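Local coordinates for protein transcriptional regulator nlh2 (Aquifex aeolicus, PDB 4G3V) that probably regulates sigma54-dependent transcription through its N-terminal GAF domain, captured here in an inactive state, at residues Lys34-Tyr39 against Ile130-Glu135; Lys112-Ala117 against Glu140-Phe145. All coordinates share one frame; numbering follows the deposited sequence. Where two conformers were deposited one is given.

Contact 1 of 2, residues Lys34-Tyr39 against Ile130-Glu135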
loop_
_atom_site.group_PDB
_atom_site.type_symbol
_atom_site.label_atom_id
_atom_site.label_comp_id
_atom_site.label_asym_id
_atom_site.label_seq_id
_atom_site.Cartn_x
_atom_site.Cartn_y
_atom_site.Cartn_z
ATOM N N LYS A 34 8.061 -13.179 -6.977
ATOM C CA LYS A 34 8.934 -14.069 -6.232
ATOM C C LYS A 34 8.795 -13.841 -4.728
ATOM O O LYS A 34 8.753 -14.797 -3.948
ATOM C CB LYS A 34 10.388 -13.872 -6.662
ATOM C CG LYS A 34 11.364 -14.819 -6.003
ATOM C CD LYS A 34 12.798 -14.493 -6.409
ATOM C CE LYS A 34 12.997 -14.580 -7.909
ATOM N NZ LYS A 34 14.380 -14.197 -8.304
ATOM N N VAL A 35 8.714 -12.582 -4.310
ATOM C CA VAL A 35 8.567 -12.325 -2.877
ATOM C C VAL A 35 7.147 -12.666 -2.393
ATOM O O VAL A 35 6.960 -13.056 -1.241
ATOM C CB VAL A 35 9.045 -10.901 -2.428
ATOM C CG1 VAL A 35 10.537 -10.721 -2.735
ATOM C CG2 VAL A 35 8.262 -9.815 -3.065
ATOM N N LEU A 36 6.144 -12.560 -3.258
ATOM C CA LEU A 36 4.809 -13.024 -2.868
ATOM C C LEU A 36 4.851 -14.513 -2.555
ATOM O O LEU A 36 4.185 -15.002 -1.638
ATOM C CB LEU A 36 3.795 -12.757 -3.970
ATOM C CG LEU A 36 3.289 -11.321 -3.995
ATOM C CD1 LEU A 36 2.313 -11.111 -5.137
ATOM C CD2 LEU A 36 2.627 -11.003 -2.666
ATOM N N TYR A 37 5.640 -15.241 -3.323
ATOM C CA TYR A 37 5.835 -16.652 -3.038
ATOM C C TYR A 37 6.635 -16.854 -1.747
ATOM O O TYR A 37 6.226 -17.594 -0.857
ATOM C CB TYR A 37 6.550 -17.319 -4.202
ATOM C CG TYR A 37 7.008 -18.705 -3.880
ATOM C CD1 TYR A 37 6.122 -19.763 -3.892
ATOM C CD2 TYR A 37 8.332 -18.957 -3.564
ATOM C CE1 TYR A 37 6.545 -21.042 -3.597
ATOM C CE2 TYR A 37 8.760 -20.225 -3.269
ATOM C CZ TYR A 37 7.869 -21.259 -3.290
ATOM O OH TYR A 37 8.320 -22.510 -2.991
ATOM N N SER A 38 7.778 -16.193 -1.637
ATOM C CA SER A 38 8.666 -16.442 -0.506
ATOM C C SER A 38 8.091 -15.936 0.831
ATOM O O SER A 38 8.263 -16.583 1.861
ATOM C CB SER A 38 10.047 -15.838 -0.778
ATOM O OG SER A 38 9.998 -14.424 -0.730
ATOM N N TYR A 39 7.410 -14.792 0.819
ATOM C CA TYR A 39 6.823 -14.248 2.039
ATOM C C TYR A 39 5.429 -14.814 2.341
ATOM O O TYR A 39 5.124 -15.129 3.501
ATOM C CB TYR A 39 6.723 -12.720 1.972
ATOM C CG TYR A 39 8.028 -11.976 2.193
ATOM C CD1 TYR A 39 9.037 -11.992 1.234
ATOM C CD2 TYR A 39 8.239 -11.227 3.352
ATOM C CE1 TYR A 39 10.219 -11.299 1.426
ATOM C CE2 TYR A 39 9.420 -10.527 3.549
ATOM C CZ TYR A 39 10.406 -10.569 2.584
ATOM O OH TYR A 39 11.599 -9.882 2.775
ATOM N N ILE A 130 -3.153 -7.624 -11.266
ATOM C CA ILE A 130 -2.348 -8.685 -10.667
ATOM C C ILE A 130 -3.312 -9.746 -10.180
ATOM O O ILE A 130 -4.293 -9.439 -9.497
ATOM C CB ILE A 130 -1.441 -8.185 -9.532
ATOM C CG1 ILE A 130 -0.759 -9.365 -8.835
ATOM C CG2 ILE A 130 -2.207 -7.341 -8.529
ATOM C CD1 ILE A 130 0.312 -8.951 -7.817
ATOM N N THR A 131 -3.037 -10.991 -10.570
ATOM C CA THR A 131 -3.888 -12.126 -10.253
ATOM C C THR A 131 -3.066 -13.196 -9.548
ATOM O O THR A 131 -1.978 -13.571 -10.015
ATOM C CB THR A 131 -4.493 -12.712 -11.521
ATOM O OG1 THR A 131 -5.346 -11.731 -12.130
ATOM C CG2 THR A 131 -5.283 -13.993 -11.228
ATOM N N ILE A 132 -3.582 -13.692 -8.435
ATOM C CA ILE A 132 -2.887 -14.728 -7.683
ATOM C C ILE A 132 -3.823 -15.883 -7.358
ATOM O O ILE A 132 -5.033 -15.708 -7.260
ATOM C CB ILE A 132 -2.262 -14.181 -6.368
ATOM C CG1 ILE A 132 -3.323 -13.848 -5.327
ATOM C CG2 ILE A 132 -1.437 -12.931 -6.636
ATOM C CD1 ILE A 132 -3.552 -14.925 -4.313
ATOM N N PHE A 133 -3.246 -17.066 -7.194
ATOM C CA PHE A 133 -3.991 -18.238 -6.780
ATOM C C PHE A 133 -3.362 -18.758 -5.487
ATOM O O PHE A 133 -2.135 -18.885 -5.390
ATOM C CB PHE A 133 -3.904 -19.312 -7.855
ATOM C CG PHE A 133 -4.628 -18.967 -9.122
ATOM C CD1 PHE A 133 -4.022 -18.191 -10.087
ATOM C CD2 PHE A 133 -5.918 -19.431 -9.347
ATOM C CE1 PHE A 133 -4.682 -17.872 -11.255
ATOM C CE2 PHE A 133 -6.583 -19.116 -10.505
ATOM C CZ PHE A 133 -5.960 -18.333 -11.469
ATOM N N LYS A 134 -4.183 -19.044 -4.490
ATOM C CA LYS A 134 -3.665 -19.506 -3.221
ATOM C C LYS A 134 -4.737 -20.261 -2.439
ATOM O O LYS A 134 -5.904 -19.893 -2.474
ATOM C CB LYS A 134 -3.176 -18.312 -2.407
ATOM C CG LYS A 134 -2.669 -18.677 -1.017
ATOM C CD LYS A 134 -2.118 -17.444 -0.315
ATOM C CE LYS A 134 -1.868 -17.703 1.157
ATOM N NZ LYS A 134 -0.790 -18.706 1.355
ATOM N N GLU A 135 -4.331 -21.315 -1.742
ATOM C CA GLU A 135 -5.251 -22.096 -0.919
ATOM C C GLU A 135 -5.603 -21.395 0.393
ATOM O O GLU A 135 -4.742 -20.832 1.059
ATOM C CB GLU A 135 -4.639 -23.459 -0.580
ATOM C CG GLU A 135 -4.508 -24.415 -1.745
ATOM C CD GLU A 135 -4.203 -25.823 -1.271
ATOM O OE1 GLU A 135 -3.518 -25.959 -0.236
ATOM O OE2 GLU A 135 -4.661 -26.791 -1.912
#
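Leu36 on helix 25-40 faces Ile132 on strand 125-135, with Leu36 CA 9.2 Å from Ile132 CA, the nearest CA pair between the two segments. No hydrogen bond joins the segments. The contact is small and wholly apolar, burying 72 Å² in all. Leu36 carries the helix side of it alone. Its CG lies anti to its own carbonyl carbon (chi1 -80°), and the extended second torsion sends CD1 on toward the strand. CD1 of Leu36 meets CD1 of Ile130 at 4.0 Å, and these two side chains reach toward each other tip to tip. Ile130 gets there by holding CG1 anti to its backbone N (chi1 173°) with chi2 also extended. A looser touch lies two residues further along the strand, where Leu36 CD1 is 4.4 Å from Ile132 CG2. Ile130 and Ile132 point to the same side of the strand. This is the face of the antiparallel GAF sheet on which helix 25-40 packs beside the long C-terminal helix 139-162. Ile152 of that helix touches both Leu36 and Ile130, and Val42 lies against Leu36 and Ile132. All three residues of the contact are buried. Thr131, between the two isoleucines, faces the other side of the sheet and hydrogen-bonds to Thr78.

Contact 2 of 2, residues Lys112-Ala117 against Glu140-Phe145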
loop_
_atom_site.group_PDB
_atom_site.type_symbol
_atom_site.label_atom_id
_atom_site.label_comp_id
_atom_site.label_asym_id
_atom_site.label_seq_id
_atom_site.Cartn_x
_atom_site.Cartn_y
_atom_site.Cartn_z
ATOM N N LYS A 112 -9.532 -25.960 -2.693
ATOM C CA LYS A 112 -9.255 -24.937 -1.686
ATOM C C LYS A 112 -8.653 -23.670 -2.292
ATOM O O LYS A 112 -8.632 -22.618 -1.647
ATOM C CB LYS A 112 -8.334 -25.496 -0.602
ATOM C CG LYS A 112 -8.893 -26.748 0.059
ATOM C CD LYS A 112 -8.572 -26.793 1.546
ATOM C CE LYS A 112 -7.090 -27.006 1.803
ATOM N NZ LYS A 112 -6.828 -27.372 3.233
ATOM N N HIS A 113 -8.172 -23.755 -3.530
ATOM C CA HIS A 113 -7.565 -22.582 -4.166
ATOM C C HIS A 113 -8.581 -21.480 -4.394
ATOM O O HIS A 113 -9.672 -21.725 -4.912
ATOM C CB HIS A 113 -6.930 -22.938 -5.511
ATOM C CG HIS A 113 -5.537 -23.465 -5.396
ATOM N ND1 HIS A 113 -5.258 -24.813 -5.351
ATOM C CD2 HIS A 113 -4.347 -22.831 -5.299
ATOM C CE1 HIS A 113 -3.954 -24.987 -5.237
ATOM N NE2 HIS A 113 -3.376 -23.797 -5.204
ATOM N N ALA A 114 -8.211 -20.264 -4.008
ATOM C CA ALA A 114 -8.971 -19.079 -4.377
ATOM C C ALA A 114 -8.203 -18.283 -5.426
ATOM O O ALA A 114 -6.982 -18.410 -5.562
ATOM C CB ALA A 114 -9.238 -18.218 -3.169
ATOM N N LEU A 115 -8.935 -17.456 -6.163
ATOM C CA LEU A 115 -8.345 -16.520 -7.099
ATOM C C LEU A 115 -8.591 -15.116 -6.558
ATOM O O LEU A 115 -9.725 -14.769 -6.226
ATOM C CB LEU A 115 -8.984 -16.691 -8.482
ATOM C CG LEU A 115 -8.414 -15.889 -9.651
ATOM C CD1 LEU A 115 -8.931 -16.408 -10.984
ATOM C CD2 LEU A 115 -8.737 -14.428 -9.520
ATOM N N ILE A 116 -7.539 -14.320 -6.437
ATOM C CA ILE A 116 -7.714 -12.905 -6.103
ATOM C C ILE A 116 -7.088 -12.078 -7.213
ATOM O O ILE A 116 -5.922 -12.262 -7.545
ATOM C CB ILE A 116 -7.050 -12.528 -4.774
ATOM C CG1 ILE A 116 -7.668 -13.323 -3.628
ATOM C CG2 ILE A 116 -7.177 -11.015 -4.516
ATOM C CD1 ILE A 116 -6.966 -13.123 -2.307
ATOM N N ALA A 117 -7.872 -11.172 -7.780
ATOM C CA ALA A 117 -7.406 -10.330 -8.862
ATOM C C ALA A 117 -7.685 -8.882 -8.491
ATOM O O ALA A 117 -8.818 -8.532 -8.117
ATOM C CB ALA A 117 -8.091 -10.711 -10.167
ATOM N N GLU A 140 -12.842 -16.207 5.814
ATOM C CA GLU A 140 -12.422 -15.060 6.608
ATOM C C GLU A 140 -10.984 -14.640 6.304
ATOM O O GLU A 140 -10.734 -13.498 5.928
ATOM C CB GLU A 140 -12.591 -15.359 8.096
ATOM C CG GLU A 140 -12.605 -14.118 8.964
ATOM C CD GLU A 140 -13.336 -14.335 10.269
ATOM O OE1 GLU A 140 -13.970 -15.401 10.425
ATOM O OE2 GLU A 140 -13.278 -13.437 11.138
ATOM N N SER A 141 -10.045 -15.563 6.468
ATOM C CA SER A 141 -8.641 -15.294 6.167
ATOM C C SER A 141 -8.432 -14.904 4.696
ATOM O O SER A 141 -7.441 -14.269 4.345
ATOM C CB SER A 141 -7.793 -16.524 6.496
ATOM O OG SER A 141 -8.249 -17.662 5.781
ATOM N N LEU A 142 -9.360 -15.302 3.837
ATOM C CA LEU A 142 -9.297 -14.922 2.435
ATOM C C LEU A 142 -9.559 -13.422 2.295
ATOM O O LEU A 142 -8.884 -12.729 1.531
ATOM C CB LEU A 142 -10.310 -15.730 1.627
ATOM C CG LEU A 142 -10.461 -15.363 0.152
ATOM C CD1 LEU A 142 -9.120 -15.368 -0.563
ATOM C CD2 LEU A 142 -11.417 -16.331 -0.517
ATOM N N GLU A 143 -10.532 -12.920 3.049
ATOM C CA GLU A 143 -10.879 -11.503 2.998
ATOM C C GLU A 143 -9.727 -10.626 3.481
ATOM O O GLU A 143 -9.465 -9.562 2.916
ATOM C CB GLU A 143 -12.142 -11.223 3.820
ATOM C CG GLU A 143 -13.424 -11.777 3.193
ATOM C CD GLU A 143 -14.664 -11.522 4.050
ATOM O OE1 GLU A 143 -14.638 -10.583 4.880
ATOM O OE2 GLU A 143 -15.663 -12.263 3.894
ATOM N N ASN A 144 -9.028 -11.074 4.515
ATOM C CA ASN A 144 -7.882 -10.328 5.016
ATOM C C ASN A 144 -6.758 -10.285 3.987
ATOM O O ASN A 144 -6.127 -9.248 3.767
ATOM C CB ASN A 144 -7.371 -10.944 6.316
ATOM C CG ASN A 144 -6.130 -10.246 6.844
ATOM O OD1 ASN A 144 -6.201 -9.115 7.335
ATOM N ND2 ASN A 144 -4.987 -10.921 6.755
ATOM N N PHE A 145 -6.518 -11.421 3.345
ATOM C CA PHE A 145 -5.450 -11.530 2.373
ATOM C C PHE A 145 -5.729 -10.623 1.178
ATOM O O PHE A 145 -4.812 -10.016 0.602
ATOM C CB PHE A 145 -5.328 -12.979 1.920
ATOM C CG PHE A 145 -4.007 -13.310 1.315
ATOM C CD1 PHE A 145 -2.940 -13.651 2.117
ATOM C CD2 PHE A 145 -3.836 -13.303 -0.049
ATOM C CE1 PHE A 145 -1.719 -13.970 1.561
ATOM C CE2 PHE A 145 -2.622 -13.612 -0.614
ATOM C CZ PHE A 145 -1.561 -13.943 0.187
#
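Ile116 and Leu142 come from opposite sides and pass alongside one another, with their terminal methyls in contact. The closest touch is Ile116 CD1 to Leu142 CD1 at 3.6 Å, and Ile116 CG1 also lies 4.0 Å from Leu142 CD1. Leu142 holds CG anti to its backbone N (chi1 175°), which carries the branch point toward the strand. Both methyls rest on Ala114 from the helix side: Leu142 CD1 and CD2 each stand 3.9 Å from Ala114 CB. Strand 113-117 and helix 140-145 run in nearly the same direction, 26° apart, with axes 10.3 Å from each other at closest approach. The pairing is that of a GAF domain, in which a terminal helix lies over one face of the central antiparallel sheet. Ala114 and Ile116 look to that face, while Leu115 between them points away from the helix. Phe145, one helix turn after Leu142, meets the same terminal methyl of Ile116. The two side chains meet at a slant, and Ile116 CD1 sits at the edge of the ring, near its plane, 3.9 Å from Phe145 CD2. Phe136 closes in from the preceding loop: it packs on Ala114 and Leu142, and its ring meets that of Phe145 edge-to-face.

Overall arrangement
Both contacts lie on the same face of one antiparallel sheet, with centres 11 Å apart. Strands 113-122 and 125-135 are neighbours in that sheet and follow each other in the chain. Backbone hydrogen bonds tie Ala114 to Lys134 and Ile116 to Ile132, linking contact 2 to contact 1 directly. The segments alternate along the chain: 34-39, then 112-117, then 130-135, then 140-145. Strand 125-135 leads into helix 139-162, whose first turns supply the helix side of contact 2 and whose later turns run on beside contact 1. Helices 25-40 and 139-162 therefore pack on neighbouring parts of one sheet face, consistent with a shared apolar core in the GAF domain.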